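Local coordinates for HTH marR-type domain-containing protein (PDB 7DVR) that binds heme, whose iron it ligates, and probably acts as a heme-sensing DNA-binding transcription regulator of the MarR family, at residues Lys17-Tyr22 and Glu111-Thr116; Tyr26-Leu31 and Ala103-Ile108; Gly33-Leu38 and Lys71-Asn76. One frame throughout, in Å; residues are numbered along the deposited sequence.

Contact 1 of 3, residues Lys17-Tyr22 and Glu111-Thr116; sequences KYLDRY and EKLHST. With HEM (protoporphyrin IX containing Fe), chain B.
Tyr-22 lays its ring obliquely against the CD1 methyl of Leu-113, with CD2 of the ring 3.7 Å from that methyl. The phenol then reaches the side chain of Thr-116. Tyr-22 OH donates a hydrogen bond to Thr-116 OG1 at 2.7 Å, and OG1 lies near the ring plane at its edge. Thr-116 OG1 in turn donates to Lys-112 O one helical turn back, so the two hydroxyls are linked in a short hydrogen-bond chain ending at Lys-112 O. With OG1 anti to its carbonyl carbon (chi1 -48°), Thr-116 can serve both partners, and its CG2 is turned to Tyr-18 OH at 3.3 Å. Tyr-18 OH is buried here and has no polar partner in the model. Leu-113 and Leu-19 cross at about a right angle near the porphyrin, CD2 of Leu-113 4.1 Å from CD1 of Leu-19. The CB of His-114 is directed away from 17-22. Its NE2 binds the heme iron at 2.1 Å, and its ND1 is hydrogen-bonded to Leu-110 O, which fixes the imidazole. The two helix segments run roughly antiparallel at 139°. Helix 4-25 packing on helix 97-117 belongs to the helical dimerization region of the MarR fold, which here holds a heme bound by His-114 and by Met-1 N of the second subunit.

Contact 2 of 3, residues Tyr26-Leu31 and Ala103-Ile108; sequences YDVEHL and ATQFEI
Gln-105 is the first residue of the helix segment to meet the loop 26-31. Its CB packs on Val-28 CG1 at 3.6 Å, and its extended chain brings the amide alongside the backbone of Tyr-26 and Asp-27.

Phe-106 carries most of the apolar contact. Its CG is anti to the backbone N (chi1 -169°), which brings the ring to Val-28 and Leu-31. Val-28 CB comes to the ring edge, near its plane, 4.0 Å from Phe-106 CD1. Leu-31 CB lies 3.7 Å from the same CD1. The carbonyl oxygen of Leu-31 approaches the far end of the ring obliquely, 3.1 Å from Phe-106 CZ. The Phe-106 side chain is also about 5 Å from the bound heme at nearest atoms.

Two turns set the path of the loop. Asp-27, with positive phi, closes helix 4-25 in a Schellman motif. Val-28 to Leu-31 then form a type II beta turn, and the CB atoms of Val-28 and Leu-31 both point toward the helix segment. Asp-27 O accepts a hydrogen bond from Lys-102 NZ.

The loop thus links helix 4-25 to helix 34-44 while lying on helix 97-117. Val-28 and Tyr-26 pack on Phe-109 farther along helix 97-117. Leu-31 touches Val-39 of helix 34-44. Helix 97-117 meets helix 34-44 directly as well, through Ala-103 on Val-39, Thr-104 on Tyr-43 and Glu-107 on Met-40.

Contact 3 of 3, residues Gly33-Leu38 and Lys71-Asn76; sequences GPQGHL and KRMEKN
This contact lies in the winged helix-turn-helix domain of the MarR fold. It joins the start of helix 34-44 to the end of helix 63-75, which is probably the DNA-recognition helix, as in relatives. The two helix segments cross nearly at right angles (-82°). Gln-35 and Met-73 carry most of the packing. The two chains run alongside one another, pointing opposite ways, with Gln-35 CG 3.4 Å from Met-73 CG. The Met-73 chain bends at its last torsion (chi3 76°), which puts CE against Leu-38 CB at 3.8 Å. Met-73 SD lies 3.9 Å from Leu-38 CD1. Leu-38 also packs on Ala-55 and Leu-59 of helix 52-59, so three helices meet here. Arg-72 NH2 comes within 3.8 Å of Gln-35 OE1, the guanidinium and amide planes nearly perpendicular. The polar end of Gln-35 is held by two partners. A water donates to Gln-35 OE1 at 2.8 Å and makes a weak bond to Asn-76 OD1. Gln-35 NE2 donates to Asn-76 OD1 at 3.0 Å, almost straight at 167°, and the two amides are nearly coplanar.

Contacts 1 and 2 share helix 97-117 and touch where Lys-112 packs against Tyr-26. Contact 3 uses neither helix 97-117 nor helix 4-25, but it meets contact 2 where His-30 and Leu-31 lie against Gln-35 and Gly-36. Contact 3 is the buried one; contacts 1 and 2 are partly buried. Chemistry follows place. Contact 1, beside the heme and the second subunit, joins a pair of linked hydroxyls to leucine packing. Contact 2 sets a loop on an aromatic ring and is mainly apolar. Contact 3, in the DNA-binding domain, combines methionine packing with an amide pair and a water. Contact 2 therefore lies between the heme-binding helices and the helix-turn-helix region.

Contact 1 of 3, residues Lys17-Tyr22 and Glu111-Thr116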
loop_
_atom_site.group_PDB
_atom_site.type_symbol
_atom_site.label_atom_id
_atom_site.label_comp_id
_atom_site.label_asym_id
_atom_site.label_seq_id
_atom_site.Cartn_x
_atom_site.Cartn_y
_atom_site.Cartn_z
ATOM N N LYS A 17 8.899 -0.409 -7.749
ATOM C CA LYS A 17 9.524 -0.531 -9.106
ATOM C C LYS A 17 10.522 0.609 -9.323
ATOM O O LYS A 17 11.620 0.368 -9.840
ATOM C CB LYS A 17 8.365 -0.447 -10.107
ATOM C CG LYS A 17 8.706 -0.545 -11.589
ATOM C CD LYS A 17 7.422 -0.599 -12.479
ATOM C CE LYS A 17 7.677 -0.852 -13.958
ATOM N NZ LYS A 17 6.480 -1.373 -14.679
ATOM N N TYR A 18 10.139 1.821 -8.957
ATOM C CA TYR A 18 10.960 3.033 -9.071
ATOM C C TYR A 18 12.241 2.923 -8.255
ATOM O O TYR A 18 13.342 3.157 -8.688
ATOM C CB TYR A 18 10.121 4.221 -8.623
ATOM C CG TYR A 18 10.809 5.534 -8.803
ATOM C CD1 TYR A 18 11.005 6.040 -10.080
ATOM C CD2 TYR A 18 11.216 6.301 -7.726
ATOM C CE1 TYR A 18 11.637 7.247 -10.280
ATOM C CE2 TYR A 18 11.867 7.500 -7.914
ATOM C CZ TYR A 18 12.055 7.982 -9.195
ATOM O OH TYR A 18 12.729 9.130 -9.364
ATOM N N LEU A 19 12.069 2.525 -6.993
ATOM C CA LEU A 19 13.201 2.404 -6.077
ATOM C C LEU A 19 14.153 1.343 -6.523
ATOM O O LEU A 19 15.336 1.551 -6.453
ATOM C CB LEU A 19 12.517 2.030 -4.766
ATOM C CG LEU A 19 13.337 1.903 -3.509
ATOM C CD1 LEU A 19 14.339 3.041 -3.365
ATOM C CD2 LEU A 19 12.324 1.872 -2.371
ATOM N N ASP A 20 13.642 0.247 -6.999
ATOM C CA ASP A 20 14.448 -0.855 -7.535
ATOM C C ASP A 20 15.241 -0.401 -8.760
ATOM O O ASP A 20 16.410 -0.640 -8.788
ATOM C CB ASP A 20 13.580 -2.053 -7.887
ATOM C CG ASP A 20 13.249 -2.920 -6.665
ATOM O OD1 ASP A 20 13.910 -2.755 -5.613
ATOM O OD2 ASP A 20 12.340 -3.773 -6.778
ATOM N N ARG A 21 14.595 0.258 -9.695
ATOM C CA ARG A 21 15.288 0.792 -10.893
ATOM C C ARG A 21 16.348 1.831 -10.528
ATOM O O ARG A 21 17.461 1.659 -11.000
ATOM C CB ARG A 21 14.271 1.321 -11.895
ATOM C CG ARG A 21 13.396 0.205 -12.447
ATOM C CD ARG A 21 12.497 0.630 -13.590
ATOM N NE ARG A 21 13.295 0.737 -14.804
ATOM C CZ ARG A 21 13.320 -0.148 -15.801
ATOM N NH1 ARG A 21 14.110 0.065 -16.840
ATOM N NH2 ARG A 21 12.559 -1.231 -15.769
ATOM N N TYR A 22 16.017 2.830 -9.705
ATOM C CA TYR A 22 16.934 3.884 -9.194
ATOM C C TYR A 22 18.119 3.218 -8.472
ATOM O O TYR A 22 19.251 3.563 -8.732
ATOM C CB TYR A 22 16.153 4.816 -8.242
ATOM C CG TYR A 22 16.447 6.299 -8.254
ATOM C CD1 TYR A 22 17.734 6.802 -8.276
ATOM C CD2 TYR A 22 15.411 7.213 -8.208
ATOM C CE1 TYR A 22 17.981 8.171 -8.295
ATOM C CE2 TYR A 22 15.636 8.581 -8.264
ATOM C CZ TYR A 22 16.928 9.064 -8.321
ATOM O OH TYR A 22 17.146 10.406 -8.344
ATOM N N GLU A 111 20.328 10.851 -1.097
ATOM C CA GLU A 111 20.197 12.338 -1.269
ATOM C C GLU A 111 19.487 12.649 -2.596
ATOM O O GLU A 111 18.453 13.367 -2.574
ATOM C CB GLU A 111 21.546 13.066 -1.188
ATOM C CG GLU A 111 22.047 13.253 0.243
ATOM C CD GLU A 111 23.505 12.908 0.540
ATOM O OE1 GLU A 111 24.255 12.533 -0.399
ATOM O OE2 GLU A 111 23.889 12.987 1.737
ATOM N N LYS A 112 19.973 12.074 -3.703
ATOM C CA LYS A 112 19.371 12.259 -5.050
ATOM C C LYS A 112 17.934 11.757 -5.090
ATOM O O LYS A 112 17.049 12.415 -5.718
ATOM C CB LYS A 112 20.213 11.551 -6.106
ATOM C CG LYS A 112 21.504 12.284 -6.400
ATOM C CD LYS A 112 22.430 11.534 -7.340
ATOM C CE LYS A 112 23.731 12.259 -7.648
ATOM N NZ LYS A 112 23.554 13.303 -8.688
ATOM N N LEU A 113 17.692 10.603 -4.466
ATOM C CA LEU A 113 16.335 10.014 -4.460
ATOM C C LEU A 113 15.326 10.981 -3.842
ATOM O O LEU A 113 14.320 11.215 -4.449
ATOM C CB LEU A 113 16.348 8.687 -3.712
ATOM C CG LEU A 113 14.995 8.049 -3.401
ATOM C CD1 LEU A 113 14.333 7.503 -4.653
ATOM C CD2 LEU A 113 15.164 6.896 -2.425
ATOM N N HIS A 114 15.581 11.416 -2.624
ATOM C CA HIS A 114 14.739 12.416 -1.914
ATOM C C HIS A 114 14.626 13.720 -2.712
ATOM O O HIS A 114 13.472 14.107 -2.951
ATOM C CB HIS A 114 15.218 12.595 -0.483
ATOM C CG HIS A 114 14.910 11.417 0.379
ATOM N ND1 HIS A 114 15.735 10.292 0.419
ATOM C CD2 HIS A 114 13.862 11.156 1.205
ATOM C CE1 HIS A 114 15.218 9.430 1.280
ATOM N NE2 HIS A 114 14.086 9.921 1.726
ATOM N N SER A 115 15.722 14.329 -3.185
ATOM C CA SER A 115 15.645 15.517 -4.096
ATOM C C SER A 115 14.616 15.272 -5.201
ATOM O O SER A 115 13.702 16.097 -5.385
ATOM C CB SER A 115 16.964 15.893 -4.718
ATOM O OG SER A 115 17.951 16.001 -3.742
ATOM N N THR A 116 14.758 14.181 -5.943
ATOM C CA THR A 116 13.834 13.818 -7.034
ATOM C C THR A 116 12.407 13.619 -6.556
ATOM O O THR A 116 11.474 14.128 -7.159
ATOM C CB THR A 116 14.285 12.534 -7.725
ATOM O OG1 THR A 116 15.682 12.639 -8.007
ATOM C CG2 THR A 116 13.502 12.313 -8.992
HETATM C CHA HEM B . 13.733 11.236 5.178
HETATM C CHB HEM B . 15.444 6.897 4.378
HETATM C CHC HEM B . 12.436 6.520 0.697
HETATM C CHD HEM B . 10.245 10.522 2.043
HETATM C C1A HEM B . 14.460 10.105 5.214
HETATM C C2A HEM B . 15.507 9.912 6.108
HETATM C C3A HEM B . 15.984 8.687 5.880
HETATM C C4A HEM B . 15.226 8.125 4.874
HETATM C CMA HEM B . 17.126 8.049 6.615
HETATM C CAA HEM B . 16.036 10.879 7.139
HETATM C CBA HEM B . 17.174 11.732 6.546
HETATM C CGA HEM B . 17.729 12.723 7.553
HETATM O O1A HEM B . 18.001 12.341 8.714
HETATM O O2A HEM B . 17.933 13.923 7.240
HETATM C C1B HEM B . 14.751 6.462 3.280
HETATM C C2B HEM B . 15.088 5.256 2.668
HETATM C C3B HEM B . 14.257 5.140 1.601
HETATM C C4B HEM B . 13.412 6.316 1.618
HETATM C CMB HEM B . 16.158 4.308 3.142
HETATM C CAB HEM B . 14.113 4.057 0.651
HETATM C CBB HEM B . 14.761 2.928 0.813
HETATM C C1C HEM B . 11.544 7.544 0.775
HETATM C C2C HEM B . 10.399 7.644 0.022
HETATM C C3C HEM B . 9.763 8.789 0.414
HETATM C C4C HEM B . 10.552 9.373 1.403
HETATM C CMC HEM B . 9.987 6.645 -1.010
HETATM C CAC HEM B . 8.553 9.384 -0.126
HETATM C CBC HEM B . 8.060 8.991 -1.295
HETATM C C1D HEM B . 11.067 11.018 3.013
HETATM C C2D HEM B . 10.806 12.309 3.594
HETATM C C3D HEM B . 11.782 12.521 4.461
HETATM C C4D HEM B . 12.629 11.350 4.392
HETATM C CMD HEM B . 9.682 13.257 3.281
HETATM C CAD HEM B . 11.948 13.742 5.326
HETATM C CBD HEM B . 13.229 14.523 4.970
HETATM C CGD HEM B . 13.429 15.675 5.933
HETATM O O1D HEM B . 12.745 16.715 5.794
HETATM O O2D HEM B . 14.274 15.607 6.861
HETATM N NA HEM B . 14.296 9.001 4.466
HETATM N NB HEM B . 13.769 7.046 2.621
HETATM N NC HEM B . 11.615 8.598 1.585
HETATM N ND HEM B . 12.157 10.501 3.511
HETATM FE FE HEM B . 12.909 8.879 3.079
#

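Contact 2 of 3, residues Tyr26-Leu31 and Ala103-Ile108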
loop_
_atom_site.group_PDB
_atom_site.type_symbol
_atom_site.label_atom_id
_atom_site.label_comp_id
_atom_site.label_asym_id
_atom_site.label_seq_id
_atom_site.Cartn_x
_atom_site.Cartn_y
_atom_site.Cartn_z
ATOM N N TYR A 26 22.392 3.356 -9.394
ATOM C CA TYR A 26 23.449 3.861 -8.506
ATOM C C TYR A 26 24.273 2.667 -7.960
ATOM O O TYR A 26 25.196 2.887 -7.203
ATOM C CB TYR A 26 22.786 4.894 -7.571
ATOM C CG TYR A 26 22.360 6.175 -8.309
ATOM C CD1 TYR A 26 21.267 6.191 -9.175
ATOM C CD2 TYR A 26 23.067 7.381 -8.204
ATOM C CE1 TYR A 26 20.895 7.340 -9.893
ATOM C CE2 TYR A 26 22.692 8.547 -8.891
ATOM C CZ TYR A 26 21.614 8.524 -9.768
ATOM O OH TYR A 26 21.211 9.628 -10.504
ATOM N N ASP A 27 24.026 1.439 -8.404
ATOM C CA ASP A 27 24.802 0.245 -8.001
ATOM C C ASP A 27 24.722 0.127 -6.468
ATOM O O ASP A 27 25.754 -0.136 -5.832
ATOM C CB ASP A 27 26.269 0.360 -8.426
ATOM C CG ASP A 27 27.001 -0.955 -8.558
ATOM O OD1 ASP A 27 26.353 -1.997 -8.658
ATOM O OD2 ASP A 27 28.235 -0.908 -8.627
ATOM N N VAL A 28 23.535 0.304 -5.921
ATOM C CA VAL A 28 23.370 0.128 -4.437
ATOM C C VAL A 28 22.200 -0.785 -4.237
ATOM O O VAL A 28 21.419 -0.648 -3.241
ATOM C CB VAL A 28 23.198 1.472 -3.752
ATOM C CG1 VAL A 28 24.504 2.207 -3.723
ATOM C CG2 VAL A 28 22.072 2.270 -4.361
ATOM N N GLU A 29 22.091 -1.728 -5.155
ATOM C CA GLU A 29 21.120 -2.810 -5.001
ATOM C C GLU A 29 21.364 -3.466 -3.624
ATOM O O GLU A 29 22.462 -3.378 -3.090
ATOM C CB GLU A 29 21.285 -3.815 -6.134
ATOM C CG GLU A 29 20.105 -4.745 -6.293
ATOM C CD GLU A 29 20.267 -5.836 -7.350
ATOM O OE1 GLU A 29 21.217 -5.772 -8.175
ATOM O OE2 GLU A 29 19.423 -6.753 -7.344
ATOM N N HIS A 30 20.325 -4.089 -3.101
ATOM C CA HIS A 30 20.294 -4.831 -1.811
ATOM C C HIS A 30 20.578 -3.903 -0.638
ATOM O O HIS A 30 20.617 -4.406 0.476
ATOM C CB HIS A 30 21.292 -5.999 -1.748
ATOM C CG HIS A 30 21.362 -6.799 -2.998
ATOM N ND1 HIS A 30 22.525 -6.883 -3.734
ATOM C CD2 HIS A 30 20.444 -7.560 -3.636
ATOM C CE1 HIS A 30 22.325 -7.654 -4.784
ATOM N NE2 HIS A 30 21.057 -8.090 -4.743
ATOM N N LEU A 31 20.792 -2.618 -0.846
ATOM C CA LEU A 31 21.068 -1.758 0.306
ATOM C C LEU A 31 19.831 -0.983 0.723
ATOM O O LEU A 31 19.895 -0.326 1.793
ATOM C CB LEU A 31 22.227 -0.829 0.017
ATOM C CG LEU A 31 23.569 -1.526 0.077
ATOM C CD1 LEU A 31 24.529 -0.844 -0.850
ATOM C CD2 LEU A 31 24.127 -1.570 1.502
ATOM N N ALA A 103 28.831 2.070 0.823
ATOM C CA ALA A 103 28.329 3.055 1.799
ATOM C C ALA A 103 28.326 4.483 1.225
ATOM O O ALA A 103 27.362 5.232 1.478
ATOM C CB ALA A 103 29.175 3.011 3.039
ATOM N N THR A 104 29.396 4.922 0.577
ATOM C CA THR A 104 29.485 6.320 0.102
ATOM C C THR A 104 28.515 6.495 -1.102
ATOM O O THR A 104 27.912 7.568 -1.257
ATOM C CB THR A 104 30.944 6.630 -0.225
ATOM O OG1 THR A 104 31.436 5.605 -1.106
ATOM C CG2 THR A 104 31.792 6.719 1.031
ATOM N N GLN A 105 28.302 5.426 -1.842
ATOM C CA GLN A 105 27.368 5.411 -2.996
ATOM C C GLN A 105 25.946 5.489 -2.459
ATOM O O GLN A 105 25.099 6.099 -3.059
ATOM C CB GLN A 105 27.517 4.133 -3.833
ATOM C CG GLN A 105 28.721 4.119 -4.757
ATOM C CD GLN A 105 29.026 2.754 -5.337
ATOM O OE1 GLN A 105 28.140 1.937 -5.559
ATOM N NE2 GLN A 105 30.296 2.540 -5.667
ATOM N N PHE A 106 25.670 4.850 -1.336
ATOM C CA PHE A 106 24.289 4.750 -0.819
ATOM C C PHE A 106 23.860 6.114 -0.316
ATOM O O PHE A 106 22.688 6.486 -0.482
ATOM C CB PHE A 106 24.178 3.739 0.333
ATOM C CG PHE A 106 22.754 3.406 0.711
ATOM C CD1 PHE A 106 21.883 2.818 -0.198
ATOM C CD2 PHE A 106 22.296 3.618 2.009
ATOM C CE1 PHE A 106 20.582 2.484 0.167
ATOM C CE2 PHE A 106 21.001 3.286 2.367
ATOM C CZ PHE A 106 20.141 2.713 1.454
ATOM N N GLU A 107 24.784 6.812 0.327
ATOM C CA GLU A 107 24.506 8.160 0.892
ATOM C C GLU A 107 24.091 9.130 -0.231
ATOM O O GLU A 107 23.132 9.910 -0.018
ATOM C CB GLU A 107 25.736 8.709 1.615
ATOM C CG GLU A 107 25.539 8.994 3.080
ATOM C CD GLU A 107 26.791 9.538 3.766
ATOM O OE1 GLU A 107 27.920 9.266 3.272
ATOM O OE2 GLU A 107 26.641 10.245 4.767
ATOM N N ILE A 108 24.848 9.122 -1.333
ATOM C CA ILE A 108 24.576 9.922 -2.575
ATOM C C ILE A 108 23.185 9.566 -3.068
ATOM O O ILE A 108 22.358 10.430 -3.211
ATOM C CB ILE A 108 25.630 9.671 -3.684
ATOM C CG1 ILE A 108 27.021 10.170 -3.286
ATOM C CG2 ILE A 108 25.176 10.257 -5.018
ATOM C CD1 ILE A 108 28.145 9.743 -4.236
#

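Contact 3 of 3, residues Gly33-Leu38 and Lys71-Asn76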
loop_
_atom_site.group_PDB
_atom_site.type_symbol
_atom_site.label_atom_id
_atom_site.label_comp_id
_atom_site.label_asym_id
_atom_site.label_seq_id
_atom_site.Cartn_x
_atom_site.Cartn_y
_atom_site.Cartn_z
ATOM N N GLY A 33 17.150 -1.900 2.218
ATOM C CA GLY A 33 16.557 -2.216 3.533
ATOM C C GLY A 33 17.541 -2.310 4.704
ATOM O O GLY A 33 18.179 -1.345 5.121
ATOM N N PRO A 34 17.517 -3.463 5.381
ATOM C CA PRO A 34 18.408 -3.785 6.495
ATOM C C PRO A 34 19.919 -3.827 6.216
ATOM O O PRO A 34 20.692 -3.567 7.121
ATOM C CB PRO A 34 17.931 -5.192 6.934
ATOM C CG PRO A 34 16.974 -5.656 5.843
ATOM C CD PRO A 34 16.408 -4.400 5.241
ATOM N N GLN A 35 20.327 -4.195 5.016
ATOM C CA GLN A 35 21.770 -4.229 4.692
ATOM C C GLN A 35 22.299 -2.803 4.745
ATOM O O GLN A 35 23.286 -2.584 5.441
ATOM C CB GLN A 35 21.965 -4.957 3.384
ATOM C CG GLN A 35 21.666 -6.424 3.540
ATOM C CD GLN A 35 21.877 -7.224 2.289
ATOM O OE1 GLN A 35 20.981 -7.936 1.815
ATOM N NE2 GLN A 35 23.067 -7.132 1.758
ATOM N N GLY A 36 21.629 -1.871 4.069
ATOM C CA GLY A 36 21.993 -0.446 4.096
ATOM C C GLY A 36 22.168 0.060 5.496
ATOM O O GLY A 36 23.110 0.811 5.764
ATOM N N HIS A 37 21.224 -0.261 6.344
ATOM C CA HIS A 37 21.179 0.330 7.694
ATOM C C HIS A 37 22.463 -0.050 8.416
ATOM O O HIS A 37 23.084 0.813 9.030
ATOM C CB HIS A 37 19.921 -0.120 8.425
ATOM C CG HIS A 37 19.715 0.660 9.690
ATOM N ND1 HIS A 37 19.177 1.922 9.684
ATOM C CD2 HIS A 37 20.002 0.408 10.975
ATOM C CE1 HIS A 37 19.126 2.416 10.898
ATOM N NE2 HIS A 37 19.625 1.507 11.716
ATOM N N LEU A 38 22.804 -1.322 8.361
ATOM C CA LEU A 38 23.992 -1.858 9.079
ATOM C C LEU A 38 25.282 -1.325 8.414
ATOM O O LEU A 38 26.236 -1.073 9.076
ATOM C CB LEU A 38 23.973 -3.392 9.064
ATOM C CG LEU A 38 22.926 -4.069 9.960
ATOM C CD1 LEU A 38 23.145 -5.573 10.101
ATOM C CD2 LEU A 38 22.832 -3.421 11.329
ATOM N N LYS A 71 24.863 -13.104 6.862
ATOM C CA LYS A 71 25.461 -14.128 5.972
ATOM C C LYS A 71 25.316 -13.684 4.504
ATOM O O LYS A 71 26.255 -13.938 3.687
ATOM C CB LYS A 71 24.805 -15.492 6.182
ATOM C CG LYS A 71 25.479 -16.583 5.370
ATOM C CD LYS A 71 25.191 -18.010 5.817
ATOM C CE LYS A 71 25.754 -19.011 4.825
ATOM N NZ LYS A 71 25.361 -20.406 5.148
ATOM N N ARG A 72 24.178 -13.064 4.197
ATOM C CA ARG A 72 23.880 -12.482 2.862
ATOM C C ARG A 72 24.675 -11.197 2.632
ATOM O O ARG A 72 25.037 -10.914 1.502
ATOM C CB ARG A 72 22.398 -12.159 2.742
ATOM C CG ARG A 72 21.592 -13.316 2.182
ATOM C CD ARG A 72 20.194 -13.263 2.759
ATOM N NE ARG A 72 19.590 -11.947 2.600
ATOM C CZ ARG A 72 18.726 -11.380 3.443
ATOM N NH1 ARG A 72 18.363 -11.987 4.560
ATOM N NH2 ARG A 72 18.224 -10.189 3.159
ATOM N N MET A 73 24.956 -10.420 3.669
ATOM C CA MET A 73 25.825 -9.231 3.517
ATOM C C MET A 73 27.234 -9.696 3.156
ATOM O O MET A 73 27.816 -9.122 2.270
ATOM C CB MET A 73 25.825 -8.387 4.786
ATOM C CG MET A 73 24.490 -7.718 5.017
ATOM S SD MET A 73 24.383 -6.881 6.608
ATOM C CE MET A 73 25.364 -5.442 6.173
ATOM N N GLU A 74 27.709 -10.758 3.795
ATOM C CA GLU A 74 29.019 -11.394 3.526
ATOM C C GLU A 74 29.019 -11.925 2.088
ATOM O O GLU A 74 29.970 -11.598 1.366
ATOM C CB GLU A 74 29.335 -12.513 4.521
ATOM C CG GLU A 74 30.702 -13.150 4.347
ATOM C CD GLU A 74 31.183 -13.965 5.546
ATOM O OE1 GLU A 74 30.410 -14.833 5.996
ATOM O OE2 GLU A 74 32.342 -13.710 6.077
ATOM N N LYS A 75 28.001 -12.701 1.719
ATOM C CA LYS A 75 27.800 -13.221 0.319
ATOM C C LYS A 75 27.962 -12.091 -0.678
ATOM O O LYS A 75 28.715 -12.227 -1.659
ATOM C CB LYS A 75 26.426 -13.874 0.156
ATOM C CG LYS A 75 26.419 -15.370 0.453
ATOM C CD LYS A 75 25.060 -15.971 0.835
ATOM C CE LYS A 75 25.111 -17.454 1.161
ATOM N NZ LYS A 75 25.075 -18.303 -0.062
ATOM N N ASN A 76 27.300 -10.977 -0.439
ATOM C CA ASN A 76 27.460 -9.761 -1.262
ATOM C C ASN A 76 28.840 -9.076 -1.181
ATOM O O ASN A 76 29.028 -8.120 -2.005
ATOM C CB ASN A 76 26.368 -8.767 -0.904
ATOM C CG ASN A 76 24.978 -9.267 -1.212
ATOM O OD1 ASN A 76 24.041 -8.933 -0.502
ATOM N ND2 ASN A 76 24.839 -10.089 -2.229
HETATM O O HOH W 1 20.766 -9.636 -0.416
#